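PDB 4AO9: beta-phenylalanine aminotransferase, which probably catalyses the pyridoxal-phosphate-dependent transfer of the amino group of beta-phenylalanine to a keto acid, as a class-III aminotransferase. Local coordinates for residues L347-L361 with L423-V436. Numbering follows the deposited sequence.
Sequences LAERGEALRARLNAL and LSLPLTDADIDRYV
L354 overlaps the side chains of I432, V436 and L423 at the middle of a near-parallel helix pair, 347-361 against 429-436, in this class-III aminotransferase, a family of the fold-type I PLP enzymes. The axes pass 10.7 Å apart at 22°. With its CG anti to the backbone N (chi1 169°), L354 sets CD1 against both I432 CG2 and V436 CG2, its side chain running alongside that of V436 but pointing the other way; the gap of 3.4 Å from L354 CD1 to V436 CG2 is tight for two methyls. Its other branch, CD2, meets L423 CD1. L423 itself lies in the loop leading into the second helix, and its CD2 presses on the bare backbone of G351, 3.5 Å from G351 CA. L347 closes this end, its CD1 lying against L423 CB. At the other end CD1 of L358 meets CE1 of Y435 at 3.9 Å. Strands 370-374 and 377-381 lie beside the pair, with M378 touching L354 and L358, and F371 touching L358 and Y435.

Two arginines of helix 347-361 reach across to aspartates of helix 429-436. R350 makes a salt bridge to D429, though the hydrogen bond within it, R350 NH1 to D429 OD1 at 2.7 Å, is weak, bent to 124°. T428, the N-cap, and D431 form a capping box that starts this helix: D431 N donates to T428 OG1, and T428 N to D431 OD2. NH1 and NH2 of R357 grip the single oxygen OD1 of D433 end-on, each at 3.0 Å. Replacing D433 with an alanine would probably leave R357 without this charged mate and its guanidinium freer to swing off V436, whose CG2 sits over the centre of one guanidinium face, 3.6 Å above its plane.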
loop_
_atom_site.group_PDB
_atom_site.type_symbol
_atom_site.label_atom_id
_atom_site.label_comp_id
_atom_site.label_asym_id
_atom_site.label_seq_id
_atom_site.Cartn_x
_atom_site.Cartn_y
_atom_site.Cartn_z
ATOM N N LEU A 347 14.556 -16.476 -18.515
ATOM C CA LEU A 347 13.442 -15.708 -19.071
ATOM C C LEU A 347 13.953 -14.472 -19.820
ATOM O O LEU A 347 13.394 -14.080 -20.849
ATOM C CB LEU A 347 12.451 -15.312 -17.962
ATOM C CG LEU A 347 11.104 -14.738 -18.417
ATOM C CD1 LEU A 347 10.245 -15.791 -19.116
ATOM C CD2 LEU A 347 10.360 -14.151 -17.227
ATOM N N ALA A 348 15.017 -13.862 -19.300
ATOM C CA ALA A 348 15.641 -12.709 -19.948
ATOM C C ALA A 348 16.199 -13.073 -21.323
ATOM O O ALA A 348 16.048 -12.314 -22.277
ATOM C CB ALA A 348 16.730 -12.115 -19.066
ATOM N N GLU A 349 16.813 -14.250 -21.415
ATOM C CA GLU A 349 17.308 -14.767 -22.698
ATOM C C GLU A 349 16.181 -14.953 -23.715
ATOM O O GLU A 349 16.325 -14.537 -24.869
ATOM C CB GLU A 349 18.068 -16.081 -22.505
ATOM C CG GLU A 349 19.413 -15.937 -21.799
ATOM C CD GLU A 349 20.051 -17.283 -21.444
ATOM O OE1 GLU A 349 19.378 -18.336 -21.550
ATOM O OE2 GLU A 349 21.236 -17.284 -21.046
ATOM N N ARG A 350 15.071 -15.562 -23.288
ATOM C CA ARG A 350 13.883 -15.723 -24.144
ATOM C C ARG A 350 13.357 -14.363 -24.620
ATOM O O ARG A 350 12.954 -14.210 -25.773
ATOM C CB ARG A 350 12.767 -16.486 -23.422
ATOM C CG ARG A 350 13.164 -17.856 -22.896
ATOM C CD ARG A 350 12.208 -18.339 -21.790
ATOM N NE ARG A 350 10.827 -18.483 -22.252
ATOM C CZ ARG A 350 10.415 -19.409 -23.111
ATOM N NH1 ARG A 350 11.275 -20.288 -23.614
ATOM N NH2 ARG A 350 9.140 -19.463 -23.472
ATOM N N GLY A 351 13.357 -13.374 -23.727
ATOM C CA GLY A 351 12.937 -12.024 -24.088
ATOM C C GLY A 351 13.852 -11.319 -25.073
ATOM O O GLY A 351 13.380 -10.651 -25.996
ATOM N N GLU A 352 15.160 -11.446 -24.872
ATOM C CA GLU A 352 16.120 -10.875 -25.814
ATOM C C GLU A 352 15.903 -11.455 -27.213
ATOM O O GLU A 352 15.910 -10.719 -28.200
ATOM C CB GLU A 352 17.558 -11.130 -25.361
ATOM C CG GLU A 352 17.985 -10.343 -24.123
ATOM C CD GLU A 352 18.106 -8.840 -24.353
ATOM O OE1 GLU A 352 18.296 -8.392 -25.509
ATOM O OE2 GLU A 352 18.034 -8.084 -23.358
ATOM N N ALA A 353 15.678 -12.765 -27.282
ATOM C CA ALA A 353 15.465 -13.431 -28.567
ATOM C C ALA A 353 14.190 -12.921 -29.239
ATOM O O ALA A 353 14.177 -12.651 -30.446
ATOM C CB ALA A 353 15.438 -14.938 -28.390
ATOM N N LEU A 354 13.128 -12.746 -28.450
ATOM C CA LEU A 354 11.878 -12.214 -28.975
ATOM C C LEU A 354 12.031 -10.777 -29.476
ATOM O O LEU A 354 11.579 -10.448 -30.580
ATOM C CB LEU A 354 10.754 -12.317 -27.930
ATOM C CG LEU A 354 9.430 -11.592 -28.193
ATOM C CD1 LEU A 354 8.755 -12.065 -29.486
ATOM C CD2 LEU A 354 8.477 -11.755 -27.018
ATOM N N ARG A 355 12.670 -9.924 -28.673
ATOM C CA ARG A 355 12.819 -8.526 -29.054
ATOM C C ARG A 355 13.609 -8.381 -30.356
ATOM O O ARG A 355 13.263 -7.562 -31.208
ATOM C CB ARG A 355 13.440 -7.679 -27.932
ATOM C CG ARG A 355 13.139 -6.196 -28.108
ATOM C CD ARG A 355 13.741 -5.312 -27.003
ATOM N NE ARG A 355 15.180 -5.110 -27.173
ATOM C CZ ARG A 355 16.116 -5.735 -26.467
ATOM N NH1 ARG A 355 15.790 -6.610 -25.518
ATOM N NH2 ARG A 355 17.391 -5.482 -26.711
ATOM N N ALA A 356 14.658 -9.183 -30.498
ATOM C CA ALA A 356 15.465 -9.166 -31.716
ATOM C C ALA A 356 14.647 -9.621 -32.926
ATOM O O ALA A 356 14.731 -9.000 -33.992
ATOM C CB ALA A 356 16.716 -10.010 -31.550
ATOM N N ARG A 357 13.851 -10.679 -32.759
ATOM C CA ARG A 357 12.969 -11.152 -33.832
ATOM C C ARG A 357 12.002 -10.054 -34.260
ATOM O O ARG A 357 11.808 -9.814 -35.449
ATOM C CB ARG A 357 12.187 -12.397 -33.415
ATOM C CG ARG A 357 12.978 -13.698 -33.438
ATOM C CD ARG A 357 12.179 -14.817 -32.785
ATOM N NE ARG A 357 11.028 -15.241 -33.577
ATOM C CZ ARG A 357 10.104 -16.106 -33.165
ATOM N NH1 ARG A 357 10.169 -16.639 -31.946
ATOM N NH2 ARG A 357 9.102 -16.438 -33.968
ATOM N N LEU A 358 11.400 -9.377 -33.286
ATOM C CA LEU A 358 10.440 -8.326 -33.590
ATOM C C LEU A 358 11.077 -7.130 -34.281
ATOM O O LEU A 358 10.513 -6.596 -35.234
ATOM C CB LEU A 358 9.727 -7.875 -32.316
ATOM C CG LEU A 358 8.789 -8.894 -31.681
ATOM C CD1 LEU A 358 8.450 -8.441 -30.263
ATOM C CD2 LEU A 358 7.528 -9.088 -32.524
ATOM N N ASN A 359 12.235 -6.696 -33.789
ATOM C CA ASN A 359 12.948 -5.584 -34.409
ATOM C C ASN A 359 13.418 -5.891 -35.828
ATOM O O ASN A 359 13.354 -5.026 -36.697
ATOM C CB ASN A 359 14.071 -5.099 -33.500
ATOM C CG ASN A 359 13.540 -4.246 -32.372
ATOM O OD1 ASN A 359 12.561 -3.521 -32.553
ATOM N ND2 ASN A 359 14.173 -4.325 -31.209
ATOM N N ALA A 360 13.823 -7.133 -36.060
ATOM C CA ALA A 360 14.230 -7.565 -37.401
ATOM C C ALA A 360 13.041 -7.521 -38.356
ATOM O O ALA A 360 13.166 -7.043 -39.493
ATOM C CB ALA A 360 14.834 -8.959 -37.352
ATOM N N LEU A 361 11.894 -8.004 -37.885
ATOM C CA LEU A 361 10.657 -7.994 -38.665
ATOM C C LEU A 361 10.270 -6.574 -39.075
ATOM O O LEU A 361 10.010 -6.306 -40.251
ATOM C CB LEU A 361 9.524 -8.671 -37.877
ATOM C CG LEU A 361 8.082 -8.594 -38.389
ATOM C CD1 LEU A 361 7.932 -9.236 -39.769
ATOM C CD2 LEU A 361 7.127 -9.245 -37.378
ATOM N N LEU A 423 6.939 -10.929 -20.450
ATOM C CA LEU A 423 6.970 -12.389 -20.405
ATOM C C LEU A 423 6.741 -12.885 -18.983
ATOM O O LEU A 423 7.151 -12.244 -18.001
ATOM C CB LEU A 423 8.295 -12.931 -20.963
ATOM C CG LEU A 423 8.417 -13.176 -22.476
ATOM C CD1 LEU A 423 7.519 -12.300 -23.384
ATOM C CD2 LEU A 423 9.862 -13.154 -22.916
ATOM N N SER A 424 6.029 -14.001 -18.880
ATOM C CA SER A 424 5.856 -14.718 -17.624
ATOM C C SER A 424 6.299 -16.168 -17.807
ATOM O O SER A 424 6.424 -16.644 -18.945
ATOM C CB SER A 424 4.402 -14.628 -17.151
ATOM O OG SER A 424 3.514 -15.114 -18.146
ATOM N N LEU A 425 6.520 -16.873 -16.699
ATOM C CA LEU A 425 7.089 -18.223 -16.772
ATOM C C LEU A 425 6.280 -19.258 -17.568
ATOM O O LEU A 425 6.891 -20.083 -18.237
ATOM C CB LEU A 425 7.411 -18.761 -15.379
ATOM C CG LEU A 425 8.469 -18.004 -14.578
ATOM C CD1 LEU A 425 8.453 -18.467 -13.133
ATOM C CD2 LEU A 425 9.869 -18.163 -15.187
ATOM N N PRO A 426 4.929 -19.245 -17.491
ATOM C CA PRO A 426 4.196 -20.294 -18.234
ATOM C C PRO A 426 4.122 -20.090 -19.744
ATOM O O PRO A 426 3.703 -21.011 -20.446
ATOM C CB PRO A 426 2.783 -20.264 -17.630
ATOM C CG PRO A 426 2.910 -19.481 -16.362
ATOM C CD PRO A 426 4.041 -18.521 -16.560
ATOM N N LEU A 427 4.512 -18.924 -20.250
ATOM C CA LEU A 427 4.456 -18.691 -21.696
ATOM C C LEU A 427 5.344 -19.672 -22.435
ATOM O O LEU A 427 6.526 -19.816 -22.116
ATOM C CB LEU A 427 4.911 -17.287 -22.057
ATOM C CG LEU A 427 3.917 -16.144 -21.940
ATOM C CD1 LEU A 427 4.669 -14.881 -22.313
ATOM C CD2 LEU A 427 2.703 -16.320 -22.845
ATOM N N THR A 428 4.773 -20.326 -23.440
ATOM C CA THR A 428 5.509 -21.302 -24.226
ATOM C C THR A 428 6.193 -20.637 -25.416
ATOM O O THR A 428 5.855 -19.508 -25.794
ATOM C CB THR A 428 4.579 -22.419 -24.729
ATOM O OG1 THR A 428 3.610 -21.864 -25.631
ATOM C CG2 THR A 428 3.858 -23.091 -23.551
ATOM N N ASP A 429 7.153 -21.342 -26.006
ATOM C CA ASP A 429 7.779 -20.885 -27.241
ATOM C C ASP A 429 6.744 -20.718 -28.366
ATOM O O ASP A 429 6.866 -19.805 -29.181
ATOM C CB ASP A 429 8.930 -21.821 -27.643
ATOM C CG ASP A 429 10.159 -21.659 -26.749
ATOM O OD1 ASP A 429 10.299 -20.601 -26.088
ATOM O OD2 ASP A 429 11.005 -22.583 -26.721
ATOM N N ALA A 430 5.721 -21.577 -28.385
ATOM C CA ALA A 430 4.596 -21.443 -29.323
ATOM C C ALA A 430 3.758 -20.176 -29.109
ATOM O O ALA A 430 3.350 -19.535 -30.078
ATOM C CB ALA A 430 3.709 -22.695 -29.297
ATOM N N ASP A 431 3.510 -19.813 -27.848
ATOM C CA ASP A 431 2.839 -18.550 -27.523
ATOM C C ASP A 431 3.634 -17.379 -28.083
ATOM O O ASP A 431 3.076 -16.457 -28.676
ATOM C CB ASP A 431 2.722 -18.364 -26.001
ATOM C CG ASP A 431 1.749 -19.332 -25.343
ATOM O OD1 ASP A 431 0.773 -19.774 -25.989
ATOM O OD2 ASP A 431 1.947 -19.645 -24.152
ATOM N N ILE A 432 4.945 -17.422 -27.877
ATOM C CA ILE A 432 5.829 -16.358 -28.336
ATOM C C ILE A 432 5.832 -16.287 -29.876
ATOM O O ILE A 432 5.765 -15.202 -30.451
ATOM C CB ILE A 432 7.232 -16.487 -27.710
ATOM C CG1 ILE A 432 7.136 -16.194 -26.194
ATOM C CG2 ILE A 432 8.218 -15.562 -28.410
ATOM C CD1 ILE A 432 8.413 -16.440 -25.407
ATOM N N ASP A 433 5.850 -17.449 -30.530
ATOM C CA ASP A 433 5.742 -17.499 -31.991
ATOM C C ASP A 433 4.467 -16.814 -32.471
ATOM O O ASP A 433 4.484 -16.105 -33.480
ATOM C CB ASP A 433 5.750 -18.948 -32.500
ATOM C CG ASP A 433 7.124 -19.590 -32.449
ATOM O OD1 ASP A 433 8.141 -18.864 -32.409
ATOM O OD2 ASP A 433 7.185 -20.843 -32.460
ATOM N N ARG A 434 3.370 -17.022 -31.742
ATOM C CA ARG A 434 2.092 -16.401 -32.085
ATOM C C ARG A 434 2.135 -14.884 -31.953
ATOM O O ARG A 434 1.529 -14.188 -32.764
ATOM C CB ARG A 434 0.933 -16.986 -31.269
ATOM C CG ARG A 434 0.557 -18.399 -31.702
ATOM C CD ARG A 434 -0.886 -18.753 -31.357
ATOM N NE ARG A 434 -1.144 -18.640 -29.924
ATOM C CZ ARG A 434 -0.746 -19.524 -29.012
ATOM N NH1 ARG A 434 -0.063 -20.611 -29.368
ATOM N NH2 ARG A 434 -1.027 -19.312 -27.733
ATOM N N TYR A 435 2.841 -14.370 -30.939
ATOM C CA TYR A 435 3.023 -12.926 -30.824
ATOM C C TYR A 435 3.735 -12.352 -32.057
ATOM O O TYR A 435 3.265 -11.375 -32.649
ATOM C CB TYR A 435 3.721 -12.510 -29.506
ATOM C CG TYR A 435 3.659 -11.003 -29.313
ATOM C CD1 TYR A 435 4.624 -10.173 -29.886
ATOM C CD2 TYR A 435 2.616 -10.402 -28.600
ATOM C CE1 TYR A 435 4.561 -8.796 -29.759
ATOM C CE2 TYR A 435 2.546 -9.008 -28.465
ATOM C CZ TYR A 435 3.528 -8.219 -29.048
ATOM O OH TYR A 435 3.483 -6.854 -28.962
ATOM N N VAL A 436 4.842 -12.980 -32.445
ATOM C CA VAL A 436 5.620 -12.534 -33.609
ATOM C C VAL A 436 4.761 -12.583 -34.876
ATOM O O VAL A 436 4.742 -11.632 -35.654
ATOM C CB VAL A 436 6.905 -13.369 -33.793
ATOM C CG1 VAL A 436 7.658 -12.942 -35.051
ATOM C CG2 VAL A 436 7.803 -13.217 -32.581
#